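Local coordinates for cycloalternan-forming enzyme (Listeria monocytogenes serovar 1/2a, PDB 5F7U), which belongs to glycoside hydrolase family 31 and is built round a TIM barrel flanked by beta-sandwich domains, one of them a family 6 carbohydrate-binding module, at residues S619-G624 against M719-A724; S293-G298 against N732-D737. The protein carries 1 engineered substitution. All coordinates share one frame; numbering follows the deposited sequence.

Contact 1: residues S619-G624 against M719-A724; sequences SASTSG and MMRQMA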
ATOM      1  N   SER A 619      -4.575   2.461   0.561  1.00 10.80           N
ATOM      2  CA  SER A 619      -4.339   3.144   1.834  1.00 10.94           C
ATOM      3  C   SER A 619      -2.905   2.871   2.364  1.00 10.87           C
ATOM      4  O   SER A 619      -2.225   3.799   2.841  1.00 11.09           O
ATOM      5  CB  SER A 619      -5.411   2.729   2.854  1.00 10.99           C
ATOM      6  OG  SER A 619      -5.485   1.331   2.945  1.00 11.30           O
ATOM      7  N   ALA A 620      -2.443   1.620   2.265  1.00 10.72           N
ATOM      8  CA  ALA A 620      -1.076   1.284   2.693  1.00 10.58           C
ATOM      9  C   ALA A 620      -0.046   2.108   1.916  1.00 10.80           C
ATOM     10  O   ALA A 620       0.909   2.621   2.503  1.00 10.70           O
ATOM     11  CB  ALA A 620      -0.800  -0.206   2.560  1.00 10.85           C
ATOM     12  N   SER A 621      -0.285   2.262   0.611  1.00 10.77           N
ATOM     13  CA  SER A 621       0.572   3.071  -0.254  1.00 11.37           C
ATOM     14  C   SER A 621       0.750   4.502   0.240  1.00 11.53           C
ATOM     15  O   SER A 621       1.887   5.012   0.347  1.00 11.58           O
ATOM     16  CB  SER A 621      -0.036   3.082  -1.657  1.00 11.55           C
ATOM     17  OG  SER A 621       0.578   4.080  -2.440  1.00 12.34           O
ATOM     18  N   THR A 622      -0.369   5.163   0.526  1.00 11.61           N
ATOM     19  CA  THR A 622      -0.345   6.537   1.049  1.00 12.02           C
ATOM     20  C   THR A 622       0.415   6.626   2.376  1.00 11.93           C
ATOM     21  O   THR A 622       1.073   7.641   2.646  1.00 11.93           O
ATOM     22  CB  THR A 622      -1.779   7.072   1.180  1.00 12.27           C
ATOM     23  OG1 THR A 622      -2.321   7.187  -0.141  1.00 12.90           O
ATOM     24  CG2 THR A 622      -1.816   8.464   1.873  1.00 12.47           C
ATOM     25  N   SER A 623       0.362   5.535   3.148  1.00 11.87           N
ATOM     26  CA  SER A 623       0.990   5.408   4.460  1.00 11.86           C
ATOM     27  C   SER A 623       2.466   4.995   4.376  1.00 12.21           C
ATOM     28  O   SER A 623       3.089   4.748   5.399  1.00 12.79           O
ATOM     29  CB  SER A 623       0.197   4.401   5.320  1.00 11.92           C
ATOM     30  OG  SER A 623      -1.168   4.775   5.380  1.00 11.86           O
ATOM     31  N   GLY A 624       3.013   4.938   3.158  1.00 12.04           N
ATOM     32  CA  GLY A 624       4.450   4.672   2.981  1.00 12.24           C
ATOM     33  C   GLY A 624       4.792   3.191   2.879  1.00 12.18           C
ATOM     34  O   GLY A 624       5.977   2.828   2.834  1.00 12.18           O
ATOM     35  N   MET A 719       4.639   2.499  -5.298  1.00 12.78           N
ATOM     36  CA  MET A 719       4.485   1.889  -6.621  1.00 12.74           C
ATOM     37  C   MET A 719       3.058   1.964  -7.158  1.00 13.04           C
ATOM     38  O   MET A 719       2.843   2.225  -8.348  1.00 13.21           O
ATOM     39  CB  MET A 719       4.956   0.441  -6.587  1.00 12.63           C
ATOM     40  CG  MET A 719       6.473   0.350  -6.494  1.00 12.81           C
ATOM     41  SD  MET A 719       7.009  -1.306  -6.071  1.00 13.07           S
ATOM     42  CE  MET A 719       6.865  -2.104  -7.657  1.00 12.91           C
ATOM     43  N   MET A 720       2.089   1.740  -6.270  1.00 12.88           N
ATOM     44  CA  MET A 720       0.688   1.751  -6.664  1.00 12.92           C
ATOM     45  C   MET A 720       0.018   2.848  -5.872  1.00 12.37           C
ATOM     46  O   MET A 720       0.105   2.821  -4.650  1.00 12.90           O
ATOM     47  CB  MET A 720       0.065   0.395  -6.316  1.00 13.91           C
ATOM     48  CG  MET A 720      -1.416   0.317  -6.622  1.00 14.95           C
ATOM     49  SD  MET A 720      -2.170  -1.285  -6.239  1.00 16.99           S
ATOM     50  CE  MET A 720      -1.761  -1.370  -4.506  1.00 14.94           C
ATOM     51  N   ARG A 721      -0.628   3.814  -6.539  1.00 11.64           N
ATOM     52  CA  ARG A 721      -1.146   4.995  -5.828  1.00 11.40           C
ATOM     53  C   ARG A 721      -2.588   5.328  -6.192  1.00 11.15           C
ATOM     54  O   ARG A 721      -2.977   5.276  -7.353  1.00 10.65           O
ATOM     55  CB  ARG A 721      -0.265   6.239  -6.113  1.00 11.85           C
ATOM     56  CG  ARG A 721       1.196   6.081  -5.712  1.00 11.87           C
ATOM     57  CD  ARG A 721       2.097   7.282  -6.041  1.00 12.07           C
ATOM     58  NE  ARG A 721       1.973   7.720  -7.443  1.00 12.14           N
ATOM     59  CZ  ARG A 721       2.378   7.018  -8.503  1.00 12.27           C
ATOM     60  NH1 ARG A 721       2.198   7.506  -9.739  1.00 12.46           N
ATOM     61  NH2 ARG A 721       2.981   5.835  -8.343  1.00 12.50           N
ATOM     62  N   GLN A 722      -3.347   5.734  -5.181  1.00 11.09           N
ATOM     63  CA  GLN A 722      -4.726   6.200  -5.363  1.00 11.42           C
ATOM     64  C   GLN A 722      -4.622   7.503  -6.192  1.00 11.67           C
ATOM     65  O   GLN A 722      -3.615   8.248  -6.078  1.00 11.68           O
ATOM     66  CB  GLN A 722      -5.314   6.449  -3.968  1.00 11.82           C
ATOM     67  CG  GLN A 722      -6.841   6.583  -3.892  1.00 11.78           C
ATOM     68  CD  GLN A 722      -7.304   7.984  -4.285  1.00 12.15           C
ATOM     69  OE1 GLN A 722      -6.593   8.955  -4.069  1.00 12.62           O
ATOM     70  NE2 GLN A 722      -8.489   8.089  -4.883  1.00 12.25           N
ATOM     71  N   MET A 723      -5.642   7.794  -7.008  1.00 11.78           N
ATOM     72  CA  MET A 723      -5.511   8.868  -8.013  1.00 12.43           C
ATOM     73  C   MET A 723      -5.208  10.246  -7.436  1.00 12.68           C
ATOM     74  O   MET A 723      -4.468  11.026  -8.038  1.00 12.92           O
ATOM     75  CB  MET A 723      -6.751   8.947  -8.917  1.00 12.89           C
ATOM     76  CG  MET A 723      -7.041   7.700  -9.763  1.00 13.07           C
ATOM     77  SD  MET A 723      -5.732   7.175 -10.876  1.00 13.88           S
ATOM     78  CE  MET A 723      -5.566   8.641 -11.906  1.00 13.73           C
ATOM     79  N   ALA A 724      -5.754  10.531  -6.253  1.00 12.89           N
ATOM     80  CA  ALA A 724      -5.574  11.838  -5.611  1.00 13.22           C
ATOM     81  C   ALA A 724      -4.139  12.059  -5.097  1.00 13.55           C
ATOM     82  O   ALA A 724      -3.768  13.179  -4.744  1.00 13.97           O
ATOM     83  CB  ALA A 724      -6.602  12.046  -4.487  1.00 13.56           C
TER
HETATM   84  O   HOH W   1      -2.170   5.637  -2.574  1.00 15.25           O

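Contact 2: residues S293-G298 against N732-D737; sequences SANKYG and NARDLD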
ATOM      1  N   SER A 293      -3.965  14.547   3.531  1.00 12.70           N
ATOM      2  CA  SER A 293      -5.175  15.219   3.062  1.00 13.54           C
ATOM      3  C   SER A 293      -4.978  15.721   1.652  1.00 14.04           C
ATOM      4  O   SER A 293      -3.899  16.208   1.304  1.00 14.35           O
ATOM      5  CB  SER A 293      -5.543  16.372   3.994  1.00 13.79           C
ATOM      6  OG  SER A 293      -6.456  17.249   3.349  1.00 14.48           O
ATOM      7  N   ALA A 294      -6.040  15.636   0.842  1.00 14.47           N
ATOM      8  CA  ALA A 294      -6.009  16.220  -0.482  1.00 15.25           C
ATOM      9  C   ALA A 294      -5.934  17.762  -0.455  1.00 16.01           C
ATOM     10  O   ALA A 294      -5.730  18.386  -1.494  1.00 16.95           O
ATOM     11  CB  ALA A 294      -7.183  15.719  -1.305  1.00 15.98           C
ATOM     12  N   ASN A 295      -6.056  18.366   0.731  1.00 15.98           N
ATOM     13  CA  ASN A 295      -5.737  19.789   0.924  1.00 16.53           C
ATOM     14  C   ASN A 295      -4.246  20.088   1.068  1.00 16.20           C
ATOM     15  O   ASN A 295      -3.858  21.188   1.464  1.00 16.35           O
ATOM     16  CB  ASN A 295      -6.567  20.398   2.065  1.00 17.40           C
ATOM     17  CG  ASN A 295      -8.012  20.595   1.653  1.00 18.82           C
ATOM     18  OD1 ASN A 295      -8.389  20.220   0.537  1.00 19.81           O
ATOM     19  ND2 ASN A 295      -8.828  21.141   2.535  1.00 19.26           N
ATOM     20  N   LYS A 296      -3.425  19.082   0.746  1.00 15.77           N
ATOM     21  CA  LYS A 296      -1.971  19.258   0.516  1.00 15.73           C
ATOM     22  C   LYS A 296      -1.142  19.339   1.807  1.00 15.12           C
ATOM     23  O   LYS A 296      -0.186  20.130   1.910  1.00 14.99           O
ATOM     24  CB  LYS A 296      -1.678  20.458  -0.396  1.00 17.15           C
ATOM     25  CG  LYS A 296      -2.374  20.379  -1.745  1.00 18.59           C
ATOM     26  CD  LYS A 296      -1.871  21.471  -2.664  1.00 21.05           C
ATOM     27  CE  LYS A 296      -2.608  21.361  -3.991  1.00 23.05           C
ATOM     28  NZ  LYS A 296      -2.171  22.410  -4.948  1.00 25.30           N
ATOM     29  N   TYR A 297      -1.497  18.504   2.779  1.00 14.32           N
ATOM     30  CA  TYR A 297      -0.650  18.323   3.950  1.00 13.98           C
ATOM     31  C   TYR A 297      -0.834  16.895   4.454  1.00 13.60           C
ATOM     32  O   TYR A 297      -1.835  16.236   4.154  1.00 13.13           O
ATOM     33  CB  TYR A 297      -0.962  19.363   5.058  1.00 14.21           C
ATOM     34  CG  TYR A 297      -2.322  19.119   5.683  1.00 14.25           C
ATOM     35  CD1 TYR A 297      -3.473  19.646   5.090  1.00 14.50           C
ATOM     36  CD2 TYR A 297      -2.455  18.328   6.817  1.00 14.01           C
ATOM     37  CE1 TYR A 297      -4.731  19.390   5.617  1.00 14.61           C
ATOM     38  CE2 TYR A 297      -3.717  18.052   7.362  1.00 14.35           C
ATOM     39  CZ  TYR A 297      -4.841  18.608   6.754  1.00 14.44           C
ATOM     40  OH  TYR A 297      -6.075  18.336   7.260  1.00 14.89           O
ATOM     41  N   GLY A 298       0.152  16.438   5.223  1.00 13.40           N
ATOM     42  CA  GLY A 298       0.038  15.221   6.008  1.00 13.26           C
ATOM     43  C   GLY A 298       0.111  15.557   7.484  1.00 13.22           C
ATOM     44  O   GLY A 298       0.625  16.617   7.865  1.00 13.68           O
ATOM     45  N   ASN A 732     -12.683  14.843  -9.380  1.00 15.86           N
ATOM     46  CA  ASN A 732     -13.142  13.523  -9.776  1.00 16.07           C
ATOM     47  C   ASN A 732     -12.254  12.392  -9.271  1.00 15.36           C
ATOM     48  O   ASN A 732     -12.642  11.243  -9.345  1.00 14.92           O
ATOM     49  CB  ASN A 732     -13.312  13.422 -11.284  1.00 17.38           C
ATOM     50  CG  ASN A 732     -14.722  13.794 -11.723  1.00 19.00           C
ATOM     51  OD1 ASN A 732     -14.922  14.871 -12.231  1.00 19.34           O
ATOM     52  ND2 ASN A 732     -15.718  12.898 -11.477  1.00 19.33           N
ATOM     53  N   ALA A 733     -11.054  12.738  -8.813  1.00 14.81           N
ATOM     54  CA  ALA A 733     -10.052  11.744  -8.377  1.00 14.59           C
ATOM     55  C   ALA A 733     -10.191  11.378  -6.906  1.00 14.79           C
ATOM     56  O   ALA A 733      -9.585  10.408  -6.461  1.00 14.96           O
ATOM     57  CB  ALA A 733      -8.645  12.275  -8.634  1.00 14.34           C
ATOM     58  N   ARG A 734     -10.995  12.135  -6.172  1.00 15.45           N
ATOM     59  CA  ARG A 734     -10.952  12.141  -4.700  1.00 16.10           C
ATOM     60  C   ARG A 734     -11.314  10.802  -4.053  1.00 16.18           C
ATOM     61  O   ARG A 734     -10.679  10.400  -3.072  1.00 15.85           O
ATOM     62  CB  ARG A 734     -11.839  13.258  -4.133  1.00 17.17           C
ATOM     63  CG  ARG A 734     -11.298  14.664  -4.407  1.00 18.53           C
ATOM     64  CD  ARG A 734     -10.113  14.933  -3.481  1.00 19.59           C
ATOM     65  NE  ARG A 734      -9.480  16.229  -3.701  1.00 21.19           N
ATOM     66  CZ  ARG A 734      -9.798  17.345  -3.046  1.00 22.22           C
ATOM     67  NH1 ARG A 734     -10.770  17.355  -2.121  1.00 23.09           N
ATOM     68  NH2 ARG A 734      -9.125  18.467  -3.305  1.00 23.29           N
ATOM     69  N   ASP A 735     -12.315  10.115  -4.601  1.00 16.29           N
ATOM     70  CA  ASP A 735     -12.839   8.939  -3.912  1.00 17.35           C
ATOM     71  C   ASP A 735     -12.597   7.625  -4.659  1.00 16.03           C
ATOM     72  O   ASP A 735     -13.038   6.560  -4.206  1.00 15.86           O
ATOM     73  CB  ASP A 735     -14.344   9.113  -3.636  1.00 19.49           C
ATOM     74  CG  ASP A 735     -14.654  10.307  -2.732  1.00 22.26           C
ATOM     75  OD1 ASP A 735     -13.999  10.505  -1.692  1.00 24.50           O
ATOM     76  OD2 ASP A 735     -15.596  11.038  -3.049  1.00 24.60           O
ATOM     77  N   LEU A 736     -11.896   7.703  -5.786  1.00 14.62           N
ATOM     78  CA  LEU A 736     -11.733   6.549  -6.666  1.00 14.07           C
ATOM     79  C   LEU A 736     -10.974   5.419  -5.989  1.00 13.46           C
ATOM     80  O   LEU A 736      -9.874   5.629  -5.467  1.00 13.39           O
ATOM     81  CB  LEU A 736     -11.009   6.959  -7.949  1.00 13.75           C
ATOM     82  CG  LEU A 736     -11.714   8.034  -8.789  1.00 14.26           C
ATOM     83  CD1 LEU A 736     -10.786   8.365  -9.962  1.00 14.03           C
ATOM     84  CD2 LEU A 736     -13.079   7.588  -9.297  1.00 14.30           C
ATOM     85  N   ASP A 737     -11.581   4.233  -6.000  1.00 13.16           N
ATOM     86  CA  ASP A 737     -10.964   3.073  -5.355  1.00 13.02           C
ATOM     87  C   ASP A 737     -10.941   1.840  -6.243  1.00 12.61           C
ATOM     88  O   ASP A 737     -10.670   0.737  -5.761  1.00 12.49           O
ATOM     89  CB  ASP A 737     -11.653   2.793  -4.004  1.00 13.83           C
ATOM     90  CG  ASP A 737     -13.140   2.555  -4.137  1.00 14.90           C
ATOM     91  OD1 ASP A 737     -13.676   2.481  -5.281  1.00 14.71           O
ATOM     92  OD2 ASP A 737     -13.801   2.513  -3.077  1.00 15.96           O
TER
HETATM   93  O   HOH W   2     -10.715  19.952  -1.238  1.00 35.88           O

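Contact 1: residues S619-G624 against M719-A724
A single short hydrogen bond from Ser621 to the backbone of Met720 joins the last turn of helix 607-622, in the TIM barrel, to edge strand 720-721 of the following beta domain, in a buried place near the centre of the chain. The hydroxyl OG of Ser621 donates to Met720 O at 2.6 Å, tilted 22° from the carbonyl plane. A chi1 of 167°, which sets OG beside the carbonyl carbon and opposite the backbone N, sends the hydroxyl across to the strand, where it also lies against the aliphatic CG of Arg721, 3.9 Å away. Serine suits the spot, small enough for helix and strand to come near yet able to satisfy a buried carbonyl. One residue further along, a water within 2.9 Å of Thr622 OG1 accepts from Gln722 N, also at 2.9 Å, and so extends the joint. The guanidinium of Arg721 turns away to a salt bridge with Asp726, while OE1 of Gln722 caps the next short helix by accepting from Ala724 N at 2.8 Å. Just after Ser621 the helix ends in a Schellman motif, with Gly624 as its positive-phi C-prime residue, at this junction between the family 31 barrel and its C-terminal beta domain.

Contact 2: residues S293-G298 against N732-D737
Arg734 lays one face of its guanidinium against the methyl of Ala294, whose CB lies 3.3 Å over the plane, displaced from the middle of the group. The nearest pair is Ala294 CB and Arg734 NE at 3.4 Å, with Arg734 CZ almost as close, so this is a flat group resting on a small apolar methyl. A bend at chi2 (-75°) helps carry the arginine's end from its loop to the turn at Ala294, and alanine suits that turn because a single methyl lets the flat group lie close. The OD1 of Asn295 approaches the guanidinium at a slant and meets it through a water, which lies in the guanidinium plane at its edge. This water accepts from Arg734 NH1 at 2.7 Å and donates to Asn295 OD1 at 2.9 Å. Arg734 NH2 bonds to Pro728 O, which helps fix how the group is turned. Polar residues fit this partly exposed margin, where solvent can take part in the joint. Within the turn, Ser293 OG accepts from Asn295 N at 2.9 Å, while Ser293 N bonds to Tyr297 O. The partner of Arg734 is thus a beta hairpin between strands 287-293 and 297-301 of the mutarotase-like domain, opened by the ST turn at Ser293.

The beta domain that follows the barrel supplies one side of both contacts: contact 1 joins it to a barrel helix, contact 2 to a hairpin of the mutarotase-like domain. Their centres lie about 11 Å apart, and Gln722 joins them, since its NE2 probably donates to Leu736 O and Ala733 O; Met723 also packs on Leu736. Contact 1 is fully buried, whereas contact 2 lies farther out and is partly exposed. Both have a bridging water, but only contact 1 has a direct hydrogen bond across its segments; in contact 2 a charged group lies over a methyl. Tyr251 of strand 250-254 spans the two, touching Thr622 and Gln722 in one and Ala294 in the other.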